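Local coordinates for hypothetical protein PA3352 (Pseudomonas aeruginosa, PDB 2FUP) that probably acts as a FlgN-type flagellar export chaperone, holding hook-associated proteins ready for secretion during assembly of the flagellum, at residues Gly17-Leu22 / Glu100-Cys105; Gln24-Glu29 / Asn109-Arg114; Glu64-Ala69 / Glu76-Tyr81. All blocks are in the same frame, centred on the assembly; numbering follows the deposited sequence.

Overall arrangement
The protein is an elongated helical bundle, and the three contacts are spread along its length. Contacts 1 and 2 share helices 7-34 and 88-114, with centres about 12 Å apart; contact 2 continues the seam of contact 1 toward the C-terminal ends of both helices. Contact 3, between helices 39-68 and 75-82, has its centre about 22 Å from that of contact 1 and about 32 Å from that of contact 2, on the opposite side of the chain's centre from contact 2. In sequence, 17-22 and 24-29 come first, then 64-69 and 76-81, then 100-105 and 109-114. Long-range pairing thus joins helices 7-34 and 88-114, while contact 3 pairs two helices that follow each other within the intervening chain.

Contact 1 (Gly17-Leu22 / Glu100-Cys105); sequences GHANQL and ELLERC
The central seam of the FlgN helical bundle runs here between two roughly parallel helices, where Ala19 and Leu22 of helix 7-34 meet Leu101 and Cys105 of helix 88-114. The local axes approach to 9.3 Å and cross at 23°, close to the angle of a left-handed coiled coil, and the small Ala19 lets the backbones come near: its CA is 6.1 Å from the CA of Leu101. Ala19 CB points toward helix 88-114 and meets Leu101 CB at 3.9 Å, while Leu102 reaches the same methyl from the flank, its CD2 lying 4.2 Å from Ala19 CB. One turn further on, the thiol of Cys105 lies between the helices. With SG beside its backbone N (chi1 -71°), it lies 3.5 Å from Ala19 O and 4.0 Å from Leu22 CD2. Leu22 CB and CG are almost equally near, so the sulfur rests along the flank of the leucine rather than on one methyl. At the margin, the Asn20 amide slants across the branched end of Leu101, with OD1 3.4 Å from Leu101 CD2 and ND2 turned to CD1; this is van der Waals packing of a polar group on an apolar one. Helix 121-130 closes one flank, where Leu127 touches both Leu102 and Cys105, and helix 39-68 packs against His18 and Leu22 through Leu51 and Lys48.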
loop_
_atom_site.group_PDB
_atom_site.type_symbol
_atom_site.label_atom_id
_atom_site.label_comp_id
_atom_site.label_asym_id
_atom_site.label_seq_id
_atom_site.Cartn_x
_atom_site.Cartn_y
_atom_site.Cartn_z
ATOM N N GLY A 17 -5.437 -4.472 3.318
ATOM C CA GLY A 17 -6.862 -4.235 2.973
ATOM C C GLY A 17 -6.941 -3.046 2.051
ATOM O O GLY A 17 -7.681 -3.090 1.070
ATOM N N HIS A 18 -6.269 -1.950 2.404
ATOM C CA HIS A 18 -6.385 -0.756 1.558
ATOM C C HIS A 18 -5.747 -0.967 0.176
ATOM O O HIS A 18 -6.274 -0.454 -0.809
ATOM C CB HIS A 18 -5.818 0.475 2.245
ATOM C CG HIS A 18 -6.456 0.775 3.552
ATOM N ND1 HIS A 18 -7.804 0.626 3.776
ATOM C CD2 HIS A 18 -5.921 1.236 4.703
ATOM C CE1 HIS A 18 -8.075 1.013 5.021
ATOM N NE2 HIS A 18 -6.941 1.341 5.616
ATOM N N ALA A 19 -4.626 -1.678 0.095
ATOM C CA ALA A 19 -3.992 -1.948 -1.179
ATOM C C ALA A 19 -4.854 -2.852 -2.039
ATOM O O ALA A 19 -4.951 -2.662 -3.227
ATOM C CB ALA A 19 -2.623 -2.542 -0.977
ATOM N N ASN A 20 -5.483 -3.855 -1.441
ATOM C CA ASN A 20 -6.442 -4.659 -2.212
ATOM C C ASN A 20 -7.594 -3.783 -2.751
ATOM O O ASN A 20 -7.969 -3.930 -3.915
ATOM C CB ASN A 20 -7.007 -5.762 -1.341
ATOM C CG ASN A 20 -6.164 -7.004 -1.359
ATOM O OD1 ASN A 20 -5.824 -7.519 -2.423
ATOM N ND2 ASN A 20 -5.872 -7.542 -0.164
ATOM N N GLN A 21 -8.128 -2.905 -1.909
ATOM C CA GLN A 21 -9.218 -2.075 -2.362
ATOM C C GLN A 21 -8.726 -1.157 -3.488
ATOM O O GLN A 21 -9.442 -0.910 -4.467
ATOM C CB GLN A 21 -9.897 -1.355 -1.217
ATOM C CG GLN A 21 -10.718 -2.359 -0.403
ATOM C CD GLN A 21 -11.779 -1.693 0.426
ATOM O OE1 GLN A 21 -11.559 -0.613 0.943
ATOM N NE2 GLN A 21 -12.958 -2.324 0.538
ATOM N N LEU A 22 -7.526 -0.599 -3.335
ATOM C CA LEU A 22 -6.962 0.287 -4.380
ATOM C C LEU A 22 -6.824 -0.460 -5.717
ATOM O O LEU A 22 -7.236 0.011 -6.760
ATOM C CB LEU A 22 -5.615 0.869 -3.899
ATOM C CG LEU A 22 -4.988 1.865 -4.850
ATOM C CD1 LEU A 22 -5.861 3.043 -5.126
ATOM C CD2 LEU A 22 -3.629 2.334 -4.303
ATOM N N GLU A 100 4.078 -6.913 -2.727
ATOM C CA GLU A 100 3.563 -7.389 -3.994
ATOM C C GLU A 100 2.334 -6.565 -4.409
ATOM O O GLU A 100 2.236 -6.174 -5.564
ATOM C CB GLU A 100 3.126 -8.833 -3.832
ATOM C CG GLU A 100 2.589 -9.456 -5.066
ATOM C CD GLU A 100 2.122 -10.873 -4.801
ATOM O OE1 GLU A 100 2.938 -11.757 -4.579
ATOM O OE2 GLU A 100 0.903 -11.115 -4.865
ATOM N N LEU A 101 1.441 -6.316 -3.460
ATOM C CA LEU A 101 0.203 -5.585 -3.808
ATOM C C LEU A 101 0.516 -4.169 -4.246
ATOM O O LEU A 101 -0.119 -3.671 -5.169
ATOM C CB LEU A 101 -0.731 -5.551 -2.614
ATOM C CG LEU A 101 -1.488 -6.842 -2.274
ATOM C CD1 LEU A 101 -2.160 -6.803 -0.924
ATOM C CD2 LEU A 101 -2.581 -7.120 -3.359
ATOM N N LEU A 102 1.458 -3.507 -3.591
ATOM C CA LEU A 102 1.790 -2.121 -3.992
ATOM C C LEU A 102 2.378 -2.100 -5.388
ATOM O O LEU A 102 2.116 -1.206 -6.219
ATOM C CB LEU A 102 2.702 -1.439 -2.986
ATOM C CG LEU A 102 2.121 -1.202 -1.619
ATOM C CD1 LEU A 102 3.162 -0.630 -0.609
ATOM C CD2 LEU A 102 0.871 -0.302 -1.703
ATOM N N GLU A 103 3.182 -3.111 -5.718
ATOM C CA GLU A 103 3.750 -3.170 -7.029
ATOM C C GLU A 103 2.630 -3.436 -8.067
ATOM O O GLU A 103 2.611 -2.838 -9.177
ATOM C CB GLU A 103 4.844 -4.275 -7.072
ATOM C CG GLU A 103 5.361 -4.605 -8.481
ATOM C CD GLU A 103 6.479 -5.697 -8.442
ATOM O OE1 GLU A 103 7.637 -5.315 -8.234
ATOM O OE2 GLU A 103 6.185 -6.901 -8.660
ATOM N N ARG A 104 1.693 -4.335 -7.760
ATOM C CA ARG A 104 0.576 -4.581 -8.642
ATOM C C ARG A 104 -0.231 -3.298 -8.871
ATOM O O ARG A 104 -0.639 -3.019 -10.013
ATOM C CB ARG A 104 -0.326 -5.663 -8.038
ATOM C CG ARG A 104 0.275 -7.058 -8.080
ATOM C CD ARG A 104 -0.557 -8.076 -7.312
ATOM N NE ARG A 104 -1.758 -8.473 -8.052
ATOM C CZ ARG A 104 -2.813 -9.122 -7.529
ATOM N NH1 ARG A 104 -2.862 -9.432 -6.229
ATOM N NH2 ARG A 104 -3.845 -9.451 -8.322
ATOM N N CYS A 105 -0.500 -2.561 -7.804
ATOM C CA CYS A 105 -1.215 -1.274 -7.954
ATOM C C CYS A 105 -0.433 -0.344 -8.883
ATOM O O CYS A 105 -1.016 0.304 -9.760
ATOM C CB CYS A 105 -1.404 -0.596 -6.631
ATOM S SG CYS A 105 -2.588 -1.337 -5.467
#

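Contact 2 (Gln24-Glu29 / Asn109-Arg114); sequences QLVDEE and NLRNGR
Direct hydrogen bonds from Asn112 to Val26 and Glu29 dominate this contact. Asn112 ND2 gives one to Val26 O, 3.0 Å long and 165° at the hydrogen, with the acceptor practically in the amide plane. The other goes to Glu29 OE2 at 2.9 Å; it arrives on the anti side but well out of the carboxylate plane, which is turned 51° from the amide. Two bonds thus fix the rotation of the amide, and on its far end Arg111 NH2 donates to Asn112 OD1 at 3.1 Å. A water adds a bridge, donating to Asp27 OD1 and accepting from Arg111 NH2 in the guanidinium plane. Glu29 OE1 forms a salt bridge with Lys48. Separately, Arg111 makes a cation-pi contact with Phe30. By van der Waals contact, the Val26 CG1 methyl packs against polar nitrogens, 3.3 Å from Asn112 ND2 and 3.7 Å from Asn109 N, while the Asn109 amide turns to Gln120 O. The axes run in the same direction, 24° and 9.7 Å apart, and the near pairs Val26-Asn109 and Glu29-Asn112 are three residues apart on each helix, making this a buried polar layer between near-parallel helices of a bundle.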
loop_
_atom_site.group_PDB
_atom_site.type_symbol
_atom_site.label_atom_id
_atom_site.label_comp_id
_atom_site.label_asym_id
_atom_site.label_seq_id
_atom_site.Cartn_x
_atom_site.Cartn_y
_atom_site.Cartn_z
ATOM N N GLN A 24 -8.463 -3.039 -6.769
ATOM C CA GLN A 24 -9.788 -3.241 -7.326
ATOM C C GLN A 24 -10.363 -1.958 -8.000
ATOM O O GLN A 24 -10.942 -1.986 -9.080
ATOM C CB GLN A 24 -10.713 -3.706 -6.237
ATOM C CG GLN A 24 -10.394 -5.146 -5.818
ATOM C CD GLN A 24 -11.021 -5.596 -4.526
ATOM O OE1 GLN A 24 -12.125 -5.198 -4.206
ATOM N NE2 GLN A 24 -10.335 -6.507 -3.804
ATOM N N LEU A 25 -10.164 -0.808 -7.321
ATOM C CA LEU A 25 -10.584 0.452 -7.931
ATOM C C LEU A 25 -9.816 0.789 -9.213
ATOM O O LEU A 25 -10.370 1.355 -10.157
ATOM C CB LEU A 25 -10.502 1.615 -6.935
ATOM C CG LEU A 25 -11.432 1.600 -5.725
ATOM C CD1 LEU A 25 -11.062 2.699 -4.757
ATOM C CD2 LEU A 25 -12.882 1.682 -6.182
ATOM N N VAL A 26 -8.517 0.478 -9.222
ATOM C CA VAL A 26 -7.755 0.681 -10.465
ATOM C C VAL A 26 -8.224 -0.236 -11.615
ATOM O O VAL A 26 -8.327 0.164 -12.791
ATOM C CB VAL A 26 -6.230 0.503 -10.228
ATOM C CG1 VAL A 26 -5.466 0.623 -11.558
ATOM C CG2 VAL A 26 -5.769 1.532 -9.295
ATOM N N ASP A 27 -8.595 -1.459 -11.288
ATOM C CA ASP A 27 -9.149 -2.364 -12.282
ATOM C C ASP A 27 -10.538 -1.860 -12.727
ATOM O O ASP A 27 -10.931 -1.943 -13.918
ATOM C CB ASP A 27 -9.349 -3.744 -11.676
ATOM C CG ASP A 27 -9.927 -4.740 -12.676
ATOM O OD1 ASP A 27 -9.248 -4.932 -13.699
ATOM O OD2 ASP A 27 -11.008 -5.352 -12.408
ATOM N N GLU A 28 -11.328 -1.335 -11.775
ATOM C CA GLU A 28 -12.645 -0.824 -12.096
ATOM C C GLU A 28 -12.472 0.369 -13.092
ATOM O O GLU A 28 -13.242 0.571 -14.037
ATOM C CB GLU A 28 -13.372 -0.427 -10.812
ATOM C CG GLU A 28 -14.763 0.037 -11.055
ATOM C CD GLU A 28 -15.630 0.094 -9.793
ATOM O OE1 GLU A 28 -15.131 -0.414 -8.754
ATOM O OE2 GLU A 28 -16.745 0.689 -9.813
ATOM N N GLU A 29 -11.477 1.209 -12.794
ATOM C CA GLU A 29 -11.167 2.311 -13.685
ATOM C C GLU A 29 -10.718 1.869 -15.111
ATOM O O GLU A 29 -11.130 2.436 -16.092
ATOM C CB GLU A 29 -10.117 3.200 -13.004
ATOM C CG GLU A 29 -9.657 4.385 -13.801
ATOM C CD GLU A 29 -8.540 5.102 -13.056
ATOM O OE1 GLU A 29 -8.833 5.850 -12.091
ATOM O OE2 GLU A 29 -7.367 4.859 -13.387
ATOM N N ASN A 109 -1.893 0.973 -12.453
ATOM C CA ASN A 109 -2.127 2.384 -12.653
ATOM C C ASN A 109 -1.356 2.923 -13.837
ATOM O O ASN A 109 -1.892 3.695 -14.662
ATOM C CB ASN A 109 -1.797 3.129 -11.404
ATOM C CG ASN A 109 -2.057 4.608 -11.523
ATOM O OD1 ASN A 109 -3.212 5.042 -11.602
ATOM N ND2 ASN A 109 -0.974 5.405 -11.547
ATOM N N LEU A 110 -0.122 2.465 -13.997
ATOM C CA LEU A 110 0.620 2.852 -15.194
ATOM C C LEU A 110 -0.080 2.397 -16.463
ATOM O O LEU A 110 -0.135 3.134 -17.481
ATOM C CB LEU A 110 2.068 2.322 -15.129
ATOM C CG LEU A 110 2.932 3.052 -14.107
ATOM C CD1 LEU A 110 4.251 2.295 -13.887
ATOM C CD2 LEU A 110 3.203 4.504 -14.502
ATOM N N ARG A 111 -0.611 1.192 -16.478
ATOM C CA ARG A 111 -1.376 0.740 -17.630
ATOM C C ARG A 111 -2.569 1.681 -17.920
ATOM O O ARG A 111 -2.819 2.035 -19.075
ATOM C CB ARG A 111 -1.837 -0.717 -17.467
ATOM C CG ARG A 111 -2.802 -1.208 -18.545
ATOM C CD ARG A 111 -3.702 -2.277 -18.055
ATOM N NE ARG A 111 -4.395 -1.777 -16.881
ATOM C CZ ARG A 111 -5.018 -2.534 -15.992
ATOM N NH1 ARG A 111 -5.097 -3.853 -16.168
ATOM N NH2 ARG A 111 -5.574 -1.961 -14.947
ATOM N N ASN A 112 -3.301 2.088 -16.897
ATOM C CA ASN A 112 -4.417 3.035 -17.076
ATOM C C ASN A 112 -3.952 4.395 -17.601
ATOM O O ASN A 112 -4.572 4.940 -18.530
ATOM C CB ASN A 112 -5.147 3.271 -15.762
ATOM C CG ASN A 112 -5.938 2.049 -15.295
ATOM O OD1 ASN A 112 -5.925 1.002 -15.927
ATOM N ND2 ASN A 112 -6.679 2.212 -14.225
ATOM N N GLY A 113 -2.906 4.944 -16.969
ATOM C CA GLY A 113 -2.301 6.234 -17.355
ATOM C C GLY A 113 -1.900 6.285 -18.812
ATOM O O GLY A 113 -2.125 7.285 -19.516
ATOM N N ARG A 114 -1.333 5.186 -19.296
ATOM C CA ARG A 114 -0.932 5.123 -20.686
ATOM C C ARG A 114 -2.158 5.248 -21.577
ATOM O O ARG A 114 -2.052 5.746 -22.691
ATOM C CB ARG A 114 -0.138 3.836 -20.976
ATOM C CG ARG A 114 1.230 3.783 -20.259
HETATM O O HOH W 1 -6.635 -4.250 -13.511
#

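Contact 3 (Glu64-Ala69 / Glu76-Tyr81); sequences EILREA and EGLARY
Tyr81 N donates to Gly77 O over 2.9 Å, an ordinary helical bond that sets the turn from which the Tyr81 ring reaches across to Ile65, Leu66 and Ala69. The arrangement is a helix-loop-helix connection: the C-terminal end of the long helix 39-68 passes through a short loop into helix 75-82, which swings away at a local angle of 69°, with axes 10.4 Å apart. So steep a crossing confines the meeting to a small patch, which buries 212 Å² over both sides and is mainly apolar.

Tyr81 carries most of it. Its CG stands anti to the backbone N (chi1 -176°), which sends the ring out over the end of segment 64-69. Three residues there meet it at different places. Ala69 CB approaches the ring edge in the ring plane, 3.8 Å from Tyr81 CD1. Leu66 CD2, on a side chain nearly perpendicular to the tyrosine, lies 4.1 Å from Tyr81 CG and about as close to CB and CD1, thus at the root of the ring. Leu66 CD2 also touches Leu78 CD1 at 4.3 Å, so one methyl serves both residues of helix 75-82.

Around the patch, Asp74 OD1 accepts from Gly77 N near the start of the short helix, while Leu8 of helix 7-34 touches both Leu78 and Tyr81, and Leu91 of helix 88-114 also packs on Tyr81. This ties the connection to the end of the bundle. On helix 39-68, Arg67 NH1 forms an in-plane salt bridge with Glu64 OE1 one turn back. At the outer end of the tyrosine, Ile65 CG2 lies obliquely 3.8 Å from Tyr81 OH and 4.1 Å from Tyr81 CE1.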
loop_
_atom_site.group_PDB
_atom_site.type_symbol
_atom_site.label_atom_id
_atom_site.label_comp_id
_atom_site.label_asym_id
_atom_site.label_seq_id
_atom_site.Cartn_x
_atom_site.Cartn_y
_atom_site.Cartn_z
ATOM N N GLU A 64 8.345 4.932 10.974
ATOM C CA GLU A 64 8.699 5.490 12.268
ATOM C C GLU A 64 8.942 4.407 13.321
ATOM O O GLU A 64 9.875 4.497 14.122
ATOM C CB GLU A 64 7.647 6.499 12.736
ATOM C CG GLU A 64 7.948 7.237 14.062
ATOM C CD GLU A 64 9.228 8.070 14.090
ATOM O OE1 GLU A 64 9.636 8.511 12.993
ATOM O OE2 GLU A 64 9.796 8.322 15.225
ATOM N N ILE A 65 8.141 3.344 13.291
ATOM C CA ILE A 65 8.330 2.265 14.217
ATOM C C ILE A 65 9.711 1.652 13.969
ATOM O O ILE A 65 10.464 1.353 14.923
ATOM C CB ILE A 65 7.166 1.249 14.089
ATOM C CG1 ILE A 65 5.898 1.888 14.624
ATOM C CG2 ILE A 65 7.518 -0.034 14.768
ATOM C CD1 ILE A 65 4.650 1.098 14.369
ATOM N N LEU A 66 10.037 1.345 12.716
ATOM C CA LEU A 66 11.326 0.724 12.450
ATOM C C LEU A 66 12.496 1.657 12.772
ATOM O O LEU A 66 13.505 1.216 13.357
ATOM C CB LEU A 66 11.415 0.210 10.998
ATOM C CG LEU A 66 10.376 -0.840 10.581
ATOM C CD1 LEU A 66 10.504 -1.162 9.089
ATOM C CD2 LEU A 66 10.546 -2.050 11.429
ATOM N N ARG A 67 12.358 2.938 12.435
ATOM C CA ARG A 67 13.418 3.873 12.730
ATOM C C ARG A 67 13.710 3.991 14.234
ATOM O O ARG A 67 14.875 3.993 14.645
ATOM C CB ARG A 67 12.999 5.231 12.171
ATOM C CG ARG A 67 13.830 6.472 12.312
ATOM C CD ARG A 67 12.976 7.641 11.711
ATOM N NE ARG A 67 12.814 7.551 10.255
ATOM C CZ ARG A 67 11.699 7.756 9.608
ATOM N NH1 ARG A 67 10.573 8.037 10.247
ATOM N NH2 ARG A 67 11.653 7.683 8.281
ATOM N N GLU A 68 12.648 4.042 15.036
ATOM C CA GLU A 68 12.798 4.151 16.472
ATOM C C GLU A 68 13.396 2.892 17.033
ATOM O O GLU A 68 14.101 2.950 18.051
ATOM C CB GLU A 68 11.471 4.466 17.142
ATOM C CG GLU A 68 10.968 5.844 16.784
ATOM C CD GLU A 68 9.667 6.236 17.551
ATOM O OE1 GLU A 68 9.266 5.461 18.489
ATOM O OE2 GLU A 68 9.032 7.254 17.173
ATOM N N ALA A 69 13.193 1.741 16.388
ATOM C CA ALA A 69 13.780 0.464 16.849
ATOM C C ALA A 69 15.242 0.393 16.402
ATOM O O ALA A 69 15.918 -0.560 16.751
ATOM C CB ALA A 69 12.985 -0.703 16.262
ATOM N N GLU A 76 15.421 -6.392 5.450
ATOM C CA GLU A 76 16.369 -6.826 6.424
ATOM C C GLU A 76 16.123 -6.183 7.809
ATOM O O GLU A 76 16.309 -6.845 8.820
ATOM C CB GLU A 76 17.804 -6.480 6.007
ATOM C CG GLU A 76 18.307 -7.341 4.884
ATOM C CD GLU A 76 18.595 -8.763 5.281
ATOM O OE1 GLU A 76 19.370 -8.993 6.211
ATOM O OE2 GLU A 76 18.029 -9.675 4.664
ATOM N N GLY A 77 15.758 -4.895 7.834
ATOM C CA GLY A 77 15.402 -4.222 9.073
ATOM C C GLY A 77 14.162 -4.813 9.700
ATOM O O GLY A 77 14.113 -5.087 10.929
ATOM N N LEU A 78 13.135 -5.031 8.871
ATOM C CA LEU A 78 11.920 -5.693 9.391
ATOM C C LEU A 78 12.289 -7.041 9.974
ATOM O O LEU A 78 11.737 -7.415 11.018
ATOM C CB LEU A 78 10.887 -5.861 8.274
ATOM C CG LEU A 78 9.556 -6.450 8.637
ATOM C CD1 LEU A 78 8.848 -5.614 9.760
ATOM C CD2 LEU A 78 8.659 -6.570 7.440
ATOM N N ALA A 79 13.108 -7.807 9.261
ATOM C CA ALA A 79 13.501 -9.121 9.793
ATOM C C ALA A 79 14.224 -9.058 11.100
ATOM O O ALA A 79 14.038 -9.904 12.015
ATOM C CB ALA A 79 14.315 -9.861 8.768
ATOM N N ARG A 80 15.064 -8.052 11.273
ATOM C CA ARG A 80 15.713 -7.836 12.564
ATOM C C ARG A 80 14.723 -7.493 13.676
ATOM O O ARG A 80 14.782 -7.992 14.781
ATOM C CB ARG A 80 16.777 -6.745 12.464
ATOM C CG ARG A 80 17.468 -6.432 13.806
ATOM C CD ARG A 80 18.288 -7.606 14.314
ATOM N NE ARG A 80 18.476 -7.542 15.764
ATOM C CZ ARG A 80 17.706 -8.153 16.666
ATOM N NH1 ARG A 80 16.676 -8.910 16.305
ATOM N NH2 ARG A 80 17.982 -8.015 17.957
ATOM N N TYR A 81 13.798 -6.608 13.337
ATOM C CA TYR A 81 12.729 -6.278 14.271
ATOM C C TYR A 81 11.936 -7.526 14.681
ATOM O O TYR A 81 11.558 -7.670 15.845
ATOM C CB TYR A 81 11.798 -5.271 13.605
ATOM C CG TYR A 81 10.678 -4.744 14.453
ATOM C CD1 TYR A 81 10.849 -3.642 15.233
ATOM C CD2 TYR A 81 9.436 -5.352 14.428
ATOM C CE1 TYR A 81 9.803 -3.152 15.999
ATOM C CE2 TYR A 81 8.387 -4.899 15.183
ATOM C CZ TYR A 81 8.570 -3.785 15.966
ATOM O OH TYR A 81 7.526 -3.261 16.731
#